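Local coordinates for CELL division control protein 6 (Pyrobaculum aerophilum, PDB 1FNN), which binds ADP and magnesium through an AAA+ ATPase module and is probably involved in regulating the initiation of DNA replication, at residues A[2-14]-A[247-261]. Sequence-based numbering, arbitrary orientation.
Sequences AIVVDDSVFSPSY and LYRSAYAAQQNGRKH
I3 and F10 bring segment 2-14 closest to the C-terminal part of helix 240-256: I3 CA is 5.9 Å from Q255 CA and F10 CA 6.4 Å from Y248 CA. Q255 suits its place because a long amide can reach the backbone of a loop: with CG anti to the backbone N (chi1 180°) and the chain extended beyond it, OE1 accepts a nearly straight bond from V4 N at 3.0 Å and a weak, bent one from I3 N. Its NE2 donates to a water that in turn donates to V4 O, so both ends of the amide are used. Beneath this polar grip, A251 is small enough for V4 CG2 and I3 CG2 both to pack on its CB, V4 CG2 at 3.6 Å. I3 CD1 reaches on to A254 CB, at 3.5 Å, and to R259 O, in the Schellman motif that closes the helix, where G258, with its positive phi, is the C-prime residue and R259 N returns to A254 O. The helix belongs to the AAA+ lid domain, and segment 2-14 runs along it toward the nucleotide, where Y14 touches ADP. The flat Y248 ring offers a face to F10 CB, a CH-pi contact 3.7 Å from its centroid, and an edge to V4 CG1; D7 CB lies 3.5 Å from Y248 OH. The F10 and Y248 rings are nearly parallel, 15° apart, but barely overlap. Replacing Y248 by an alanine would probably open a gap beside F10 CB and leave V4 CG1 and D7 CB without that partner. Branched L247 sets CD2 against the F10 ring edge at CE2, and R205 of helix 195-209 also packs there.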
ATOM      1  N   ALA A   2     -16.824  19.161 -11.899  1.00 50.44           N
ATOM      2  CA  ALA A   2     -15.975  18.587 -10.822  1.00 50.13           C
ATOM      3  C   ALA A   2     -14.938  17.614 -11.365  1.00 50.26           C
ATOM      4  O   ALA A   2     -15.188  16.837 -12.305  1.00 53.46           O
ATOM      5  CB  ALA A   2     -16.850  17.904  -9.772  1.00 56.24           C
ATOM      6  N   ILE A   3     -13.787  17.562 -10.688  1.00 46.49           N
ATOM      7  CA  ILE A   3     -12.783  16.557 -11.044  1.00 39.61           C
ATOM      8  C   ILE A   3     -13.144  15.172 -10.488  1.00 37.22           C
ATOM      9  O   ILE A   3     -12.997  14.156 -11.172  1.00 36.86           O
ATOM     10  CB  ILE A   3     -11.429  17.024 -10.426  1.00 40.42           C
ATOM     11  CG1 ILE A   3     -11.015  18.294 -11.194  1.00 41.75           C
ATOM     12  CG2 ILE A   3     -10.437  15.865 -10.545  1.00 33.73           C
ATOM     13  CD1 ILE A   3      -9.680  18.889 -10.774  1.00 43.21           C
ATOM     14  N   VAL A   4     -13.462  15.178  -9.215  1.00 37.67           N
ATOM     15  CA  VAL A   4     -13.869  13.973  -8.490  1.00 42.39           C
ATOM     16  C   VAL A   4     -15.346  13.658  -8.831  1.00 45.68           C
ATOM     17  O   VAL A   4     -16.211  14.483  -8.530  1.00 42.07           O
ATOM     18  CB  VAL A   4     -13.709  14.185  -6.995  1.00 42.54           C
ATOM     19  CG1 VAL A   4     -14.163  12.966  -6.198  1.00 49.01           C
ATOM     20  CG2 VAL A   4     -12.219  14.415  -6.621  1.00 41.01           C
ATOM     21  N   VAL A   5     -15.578  12.630  -9.627  1.00 44.87           N
ATOM     22  CA  VAL A   5     -16.964  12.301  -9.996  1.00 46.70           C
ATOM     23  C   VAL A   5     -17.494  11.173  -9.124  1.00 48.91           C
ATOM     24  O   VAL A   5     -18.710  11.115  -8.917  1.00 51.02           O
ATOM     25  CB  VAL A   5     -17.047  11.898 -11.474  1.00 49.21           C
ATOM     26  CG1 VAL A   5     -18.432  11.349 -11.785  1.00 60.08           C
ATOM     27  CG2 VAL A   5     -16.742  13.142 -12.314  1.00 54.89           C
ATOM     28  N   ASP A   6     -16.642  10.220  -8.739  1.00 40.43           N
ATOM     29  CA  ASP A   6     -17.114   9.206  -7.783  1.00 40.38           C
ATOM     30  C   ASP A   6     -16.124   9.034  -6.668  1.00 36.08           C
ATOM     31  O   ASP A   6     -15.261   8.173  -6.847  1.00 37.08           O
ATOM     32  CB  ASP A   6     -17.375   7.903  -8.552  1.00 44.99           C
ATOM     33  CG  ASP A   6     -17.980   6.790  -7.724  1.00 45.46           C
ATOM     34  OD1 ASP A   6     -18.227   7.018  -6.528  1.00 42.56           O
ATOM     35  OD2 ASP A   6     -18.196   5.699  -8.284  1.00 43.28           O
ATOM     36  N   ASP A   7     -16.235   9.705  -5.525  1.00 35.61           N
ATOM     37  CA  ASP A   7     -15.321   9.575  -4.429  1.00 38.76           C
ATOM     38  C   ASP A   7     -15.303   8.227  -3.720  1.00 41.43           C
ATOM     39  O   ASP A   7     -14.272   7.915  -3.104  1.00 39.45           O
ATOM     40  CB  ASP A   7     -15.567  10.627  -3.347  1.00 41.02           C
ATOM     41  CG  ASP A   7     -16.820  10.462  -2.507  1.00 43.28           C
ATOM     42  OD1 ASP A   7     -16.923   9.747  -1.512  1.00 43.27           O
ATOM     43  OD2 ASP A   7     -17.830  11.082  -2.810  1.00 41.89           O
ATOM     44  N   SER A   8     -16.327   7.361  -3.881  1.00 39.96           N
ATOM     45  CA  SER A   8     -16.302   6.072  -3.198  1.00 40.16           C
ATOM     46  C   SER A   8     -15.168   5.219  -3.744  1.00 36.03           C
ATOM     47  O   SER A   8     -14.627   4.323  -3.080  1.00 36.80           O
ATOM     48  CB  SER A   8     -17.649   5.322  -3.356  1.00 37.54           C
ATOM     49  OG  SER A   8     -17.748   4.870  -4.711  1.00 38.20           O
ATOM     50  N   VAL A   9     -14.759   5.449  -4.976  1.00 35.22           N
ATOM     51  CA  VAL A   9     -13.643   4.778  -5.639  1.00 36.87           C
ATOM     52  C   VAL A   9     -12.302   5.032  -4.931  1.00 36.98           C
ATOM     53  O   VAL A   9     -11.417   4.162  -4.922  1.00 39.36           O
ATOM     54  CB  VAL A   9     -13.602   5.309  -7.086  1.00 41.25           C
ATOM     55  CG1 VAL A   9     -12.288   5.013  -7.789  1.00 42.43           C
ATOM     56  CG2 VAL A   9     -14.782   4.769  -7.867  1.00 43.36           C
ATOM     57  N   PHE A  10     -12.225   6.015  -4.059  1.00 39.21           N
ATOM     58  CA  PHE A  10     -11.057   6.354  -3.266  1.00 39.54           C
ATOM     59  C   PHE A  10     -11.155   5.929  -1.825  1.00 44.06           C
ATOM     60  O   PHE A  10     -10.202   6.099  -1.050  1.00 42.51           O
ATOM     61  CB  PHE A  10     -10.839   7.903  -3.349  1.00 35.40           C
ATOM     62  CG  PHE A  10     -10.553   8.186  -4.802  1.00 36.22           C
ATOM     63  CD1 PHE A  10     -11.551   8.660  -5.643  1.00 34.64           C
ATOM     64  CD2 PHE A  10      -9.281   7.969  -5.314  1.00 36.58           C
ATOM     65  CE1 PHE A  10     -11.291   8.914  -6.965  1.00 36.56           C
ATOM     66  CE2 PHE A  10      -9.018   8.228  -6.650  1.00 37.88           C
ATOM     67  CZ  PHE A  10     -10.023   8.700  -7.478  1.00 36.96           C
ATOM     68  N   SER A  11     -12.283   5.289  -1.424  1.00 41.31           N
ATOM     69  CA  SER A  11     -12.277   4.920   0.002  1.00 39.95           C
ATOM     70  C   SER A  11     -11.604   3.576   0.180  1.00 38.70           C
ATOM     71  O   SER A  11     -11.570   2.722  -0.708  1.00 36.87           O
ATOM     72  CB  SER A  11     -13.687   4.866   0.625  1.00 47.53           C
ATOM     73  OG  SER A  11     -14.365   3.893  -0.138  1.00 50.58           O
ATOM     74  N   PRO A  12     -11.074   3.359   1.378  1.00 41.75           N
ATOM     75  CA  PRO A  12     -10.393   2.146   1.768  1.00 48.80           C
ATOM     76  C   PRO A  12     -11.164   0.872   1.495  1.00 49.73           C
ATOM     77  O   PRO A  12     -10.563  -0.139   1.146  1.00 52.91           O
ATOM     78  CB  PRO A  12     -10.258   2.263   3.299  1.00 50.89           C
ATOM     79  CG  PRO A  12     -10.184   3.740   3.519  1.00 52.63           C
ATOM     80  CD  PRO A  12     -11.156   4.322   2.516  1.00 46.86           C
ATOM     81  N   SER A  13     -12.481   0.948   1.644  1.00 46.88           N
ATOM     82  CA  SER A  13     -13.343  -0.208   1.530  1.00 48.19           C
ATOM     83  C   SER A  13     -13.735  -0.519   0.103  1.00 48.07           C
ATOM     84  O   SER A  13     -14.175  -1.649  -0.134  1.00 48.62           O
ATOM     85  CB  SER A  13     -14.583  -0.004   2.402  1.00 52.31           C
ATOM     86  OG  SER A  13     -15.492   0.875   1.765  1.00 55.87           O
ATOM     87  N   TYR A  14     -13.494   0.381  -0.861  1.00 44.21           N
ATOM     88  CA  TYR A  14     -13.806   0.068  -2.249  1.00 42.40           C
ATOM     89  C   TYR A  14     -13.000  -1.112  -2.760  1.00 41.45           C
ATOM     90  O   TYR A  14     -11.763  -1.182  -2.635  1.00 39.58           O
ATOM     91  CB  TYR A  14     -13.490   1.296  -3.109  1.00 42.43           C
ATOM     92  CG  TYR A  14     -13.753   1.162  -4.581  1.00 41.68           C
ATOM     93  CD1 TYR A  14     -15.079   1.319  -5.047  1.00 42.97           C
ATOM     94  CD2 TYR A  14     -12.753   0.895  -5.493  1.00 39.43           C
ATOM     95  CE1 TYR A  14     -15.329   1.199  -6.403  1.00 40.20           C
ATOM     96  CE2 TYR A  14     -13.013   0.779  -6.845  1.00 42.70           C
ATOM     97  CZ  TYR A  14     -14.335   0.937  -7.278  1.00 43.60           C
ATOM     98  OH  TYR A  14     -14.598   0.820  -8.626  1.00 47.38           O
ATOM     99  N   LEU A 247      -3.455  10.492  -4.928  1.00 34.11           N
ATOM    100  CA  LEU A 247      -4.259  10.836  -6.086  1.00 37.95           C
ATOM    101  C   LEU A 247      -5.557  11.565  -5.695  1.00 37.80           C
ATOM    102  O   LEU A 247      -5.909  12.641  -6.217  1.00 31.85           O
ATOM    103  CB  LEU A 247      -4.605   9.595  -6.921  1.00 38.05           C
ATOM    104  CG  LEU A 247      -5.537   9.741  -8.116  1.00 42.78           C
ATOM    105  CD1 LEU A 247      -5.049  10.819  -9.110  1.00 41.32           C
ATOM    106  CD2 LEU A 247      -5.678   8.443  -8.911  1.00 33.98           C
ATOM    107  N   TYR A 248      -6.225  10.999  -4.692  1.00 35.88           N
ATOM    108  CA  TYR A 248      -7.528  11.572  -4.281  1.00 36.18           C
ATOM    109  C   TYR A 248      -7.359  12.949  -3.651  1.00 36.33           C
ATOM    110  O   TYR A 248      -8.058  13.926  -3.950  1.00 33.79           O
ATOM    111  CB  TYR A 248      -8.159  10.607  -3.262  1.00 38.04           C
ATOM    112  CG  TYR A 248      -9.508  11.046  -2.722  1.00 37.60           C
ATOM    113  CD1 TYR A 248     -10.543  11.356  -3.596  1.00 37.42           C
ATOM    114  CD2 TYR A 248      -9.734  11.144  -1.357  1.00 37.21           C
ATOM    115  CE1 TYR A 248     -11.787  11.759  -3.132  1.00 36.75           C
ATOM    116  CE2 TYR A 248     -10.979  11.548  -0.880  1.00 39.64           C
ATOM    117  CZ  TYR A 248     -11.986  11.849  -1.776  1.00 39.66           C
ATOM    118  OH  TYR A 248     -13.226  12.252  -1.293  1.00 41.55           O
ATOM    119  N   ARG A 249      -6.408  13.110  -2.726  1.00 36.94           N
ATOM    120  CA  ARG A 249      -6.057  14.406  -2.173  1.00 35.35           C
ATOM    121  C   ARG A 249      -5.646  15.431  -3.240  1.00 35.09           C
ATOM    122  O   ARG A 249      -6.074  16.591  -3.125  1.00 39.45           O
ATOM    123  CB  ARG A 249      -4.865  14.335  -1.188  1.00 37.23           C
ATOM    124  CG  ARG A 249      -5.315  13.837   0.182  1.00 38.12           C
ATOM    125  CD  ARG A 249      -4.152  13.304   0.978  1.00 38.80           C
ATOM    126  NE  ARG A 249      -4.405  12.659   2.247  1.00 37.63           N
ATOM    127  CZ  ARG A 249      -4.634  13.258   3.394  1.00 36.66           C
ATOM    128  NH1 ARG A 249      -4.845  12.532   4.468  1.00 38.03           N
ATOM    129  NH2 ARG A 249      -4.651  14.587   3.476  1.00 42.11           N
ATOM    130  N   SER A 250      -5.043  14.998  -4.327  1.00 34.76           N
ATOM    131  CA  SER A 250      -4.593  15.911  -5.368  1.00 39.85           C
ATOM    132  C   SER A 250      -5.802  16.327  -6.193  1.00 39.63           C
ATOM    133  O   SER A 250      -5.842  17.452  -6.682  1.00 37.28           O
ATOM    134  CB  SER A 250      -3.525  15.293  -6.280  1.00 38.70           C
ATOM    135  OG  SER A 250      -2.378  14.915  -5.477  1.00 40.92           O
ATOM    136  N   ALA A 251      -6.647  15.359  -6.553  1.00 35.99           N
ATOM    137  CA  ALA A 251      -7.878  15.711  -7.305  1.00 38.75           C
ATOM    138  C   ALA A 251      -8.693  16.723  -6.522  1.00 36.81           C
ATOM    139  O   ALA A 251      -9.180  17.701  -7.114  1.00 38.98           O
ATOM    140  CB  ALA A 251      -8.733  14.471  -7.590  1.00 34.83           C
ATOM    141  N   TYR A 252      -8.815  16.528  -5.221  1.00 35.23           N
ATOM    142  CA  TYR A 252      -9.617  17.427  -4.417  1.00 40.34           C
ATOM    143  C   TYR A 252      -8.942  18.788  -4.284  1.00 44.32           C
ATOM    144  O   TYR A 252      -9.632  19.810  -4.353  1.00 41.25           O
ATOM    145  CB  TYR A 252      -9.951  16.874  -3.024  1.00 41.54           C
ATOM    146  CG  TYR A 252     -10.747  17.816  -2.169  1.00 45.19           C
ATOM    147  CD1 TYR A 252     -12.119  17.989  -2.414  1.00 47.72           C
ATOM    148  CD2 TYR A 252     -10.160  18.537  -1.137  1.00 45.91           C
ATOM    149  CE1 TYR A 252     -12.884  18.859  -1.642  1.00 46.21           C
ATOM    150  CE2 TYR A 252     -10.899  19.406  -0.359  1.00 49.03           C
ATOM    151  CZ  TYR A 252     -12.262  19.553  -0.627  1.00 51.45           C
ATOM    152  OH  TYR A 252     -12.985  20.420   0.157  1.00 49.57           O
ATOM    153  N   ALA A 253      -7.630  18.793  -3.991  1.00 42.14           N
ATOM    154  CA  ALA A 253      -6.912  20.079  -3.996  1.00 40.55           C
ATOM    155  C   ALA A 253      -7.166  20.786  -5.302  1.00 38.00           C
ATOM    156  O   ALA A 253      -7.550  21.965  -5.317  1.00 44.36           O
ATOM    157  CB  ALA A 253      -5.407  19.810  -3.736  1.00 32.12           C
ATOM    158  N   ALA A 254      -6.987  20.175  -6.481  1.00 40.11           N
ATOM    159  CA  ALA A 254      -7.232  20.883  -7.726  1.00 41.73           C
ATOM    160  C   ALA A 254      -8.651  21.451  -7.799  1.00 50.35           C
ATOM    161  O   ALA A 254      -8.928  22.636  -8.068  1.00 46.46           O
ATOM    162  CB  ALA A 254      -6.926  19.941  -8.882  1.00 39.95           C
ATOM    163  N   GLN A 255      -9.642  20.582  -7.553  1.00 48.65           N
ATOM    164  CA  GLN A 255     -11.043  20.965  -7.598  1.00 50.80           C
ATOM    165  C   GLN A 255     -11.359  22.134  -6.674  1.00 52.29           C
ATOM    166  O   GLN A 255     -12.011  23.100  -7.079  1.00 51.78           O
ATOM    167  CB  GLN A 255     -11.914  19.772  -7.189  1.00 50.12           C
ATOM    168  CG  GLN A 255     -13.421  20.066  -7.190  1.00 52.06           C
ATOM    169  CD  GLN A 255     -14.128  18.715  -7.022  1.00 53.61           C
ATOM    170  OE1 GLN A 255     -13.905  17.839  -7.864  1.00 45.34           O
ATOM    171  NE2 GLN A 255     -14.923  18.633  -5.966  1.00 56.70           N
ATOM    172  N   GLN A 256     -10.904  22.073  -5.431  1.00 51.75           N
ATOM    173  CA  GLN A 256     -11.198  23.121  -4.464  1.00 58.04           C
ATOM    174  C   GLN A 256     -10.623  24.481  -4.845  1.00 61.31           C
ATOM    175  O   GLN A 256     -11.091  25.542  -4.427  1.00 60.54           O
ATOM    176  CB  GLN A 256     -10.685  22.711  -3.080  1.00 59.86           C
ATOM    177  CG  GLN A 256     -11.083  23.766  -2.058  1.00 78.14           C
ATOM    178  CD  GLN A 256      -9.957  24.148  -1.122  1.00 84.86           C
ATOM    179  OE1 GLN A 256      -9.263  23.270  -0.609  1.00 90.87           O
ATOM    180  NE2 GLN A 256      -9.816  25.454  -0.933  1.00 88.68           N
ATOM    181  N   ASN A 257      -9.507  24.485  -5.557  1.00 60.21           N
ATOM    182  CA  ASN A 257      -8.900  25.650  -6.145  1.00 60.24           C
ATOM    183  C   ASN A 257      -9.568  26.122  -7.424  1.00 59.44           C
ATOM    184  O   ASN A 257      -8.949  26.894  -8.153  1.00 60.18           O
ATOM    185  CB  ASN A 257      -7.417  25.350  -6.466  1.00 63.79           C
ATOM    186  CG  ASN A 257      -6.552  26.232  -5.573  1.00 72.42           C
ATOM    187  OD1 ASN A 257      -6.615  27.461  -5.682  1.00 72.14           O
ATOM    188  ND2 ASN A 257      -5.779  25.573  -4.723  1.00 78.97           N
ATOM    189  N   GLY A 258     -10.694  25.565  -7.834  1.00 59.63           N
ATOM    190  CA  GLY A 258     -11.414  25.935  -9.025  1.00 56.25           C
ATOM    191  C   GLY A 258     -10.770  25.458 -10.300  1.00 57.92           C
ATOM    192  O   GLY A 258     -11.106  25.990 -11.367  1.00 58.51           O
ATOM    193  N   ARG A 259      -9.849  24.485 -10.246  1.00 53.99           N
ATOM    194  CA  ARG A 259      -9.222  24.058 -11.500  1.00 53.20           C
ATOM    195  C   ARG A 259      -9.912  22.850 -12.081  1.00 50.86           C
ATOM    196  O   ARG A 259     -10.559  22.142 -11.330  1.00 51.84           O
ATOM    197  CB  ARG A 259      -7.702  23.881 -11.252  1.00 62.23           C
ATOM    198  CG  ARG A 259      -7.119  25.279 -10.981  1.00 67.93           C
ATOM    199  CD  ARG A 259      -5.623  25.353 -10.793  1.00 64.26           C
ATOM    200  NE  ARG A 259      -5.240  25.195  -9.387  1.00 66.29           N
ATOM    201  CZ  ARG A 259      -4.816  24.024  -8.891  1.00 58.36           C
ATOM    202  NH1 ARG A 259      -4.753  22.997  -9.731  1.00 46.17           N
ATOM    203  NH2 ARG A 259      -4.489  23.965  -7.608  1.00 51.12           N
ATOM    204  N   LYS A 260      -9.740  22.529 -13.349  1.00 48.08           N
ATOM    205  CA  LYS A 260     -10.375  21.389 -13.972  1.00 52.77           C
ATOM    206  C   LYS A 260      -9.415  20.210 -14.147  1.00 49.25           C
ATOM    207  O   LYS A 260      -9.796  19.241 -14.810  1.00 41.84           O
ATOM    208  CB  LYS A 260     -10.873  21.743 -15.382  1.00 61.53           C
ATOM    209  CG  LYS A 260     -12.094  22.643 -15.418  1.00 74.76           C
ATOM    210  CD  LYS A 260     -12.453  23.006 -16.861  1.00 83.56           C
ATOM    211  CE  LYS A 260     -13.463  24.146 -16.901  1.00 90.39           C
ATOM    212  NZ  LYS A 260     -13.513  24.802 -18.243  1.00 93.50           N
ATOM    213  N   HIS A 261      -8.114  20.510 -14.005  1.00 47.38           N
ATOM    214  CA  HIS A 261      -7.055  19.524 -14.242  1.00 47.56           C
ATOM    215  C   HIS A 261      -6.156  19.408 -13.017  1.00 43.96           C
ATOM    216  O   HIS A 261      -6.013  20.373 -12.252  1.00 43.20           O
ATOM    217  CB  HIS A 261      -6.218  19.843 -15.480  1.00 60.28           C
ATOM    218  CG  HIS A 261      -7.015  20.061 -16.727  1.00 74.36           C
ATOM    219  ND1 HIS A 261      -7.172  19.117 -17.715  1.00 80.92           N
ATOM    220  CD2 HIS A 261      -7.717  21.153 -17.149  1.00 78.48           C
ATOM    221  CE1 HIS A 261      -7.928  19.605 -18.686  1.00 79.78           C
ATOM    222  NE2 HIS A 261      -8.272  20.842 -18.364  1.00 79.59           N
TER
HETATM  223  O   HOH W   1     -16.853  16.384  -6.460  1.00 46.08           O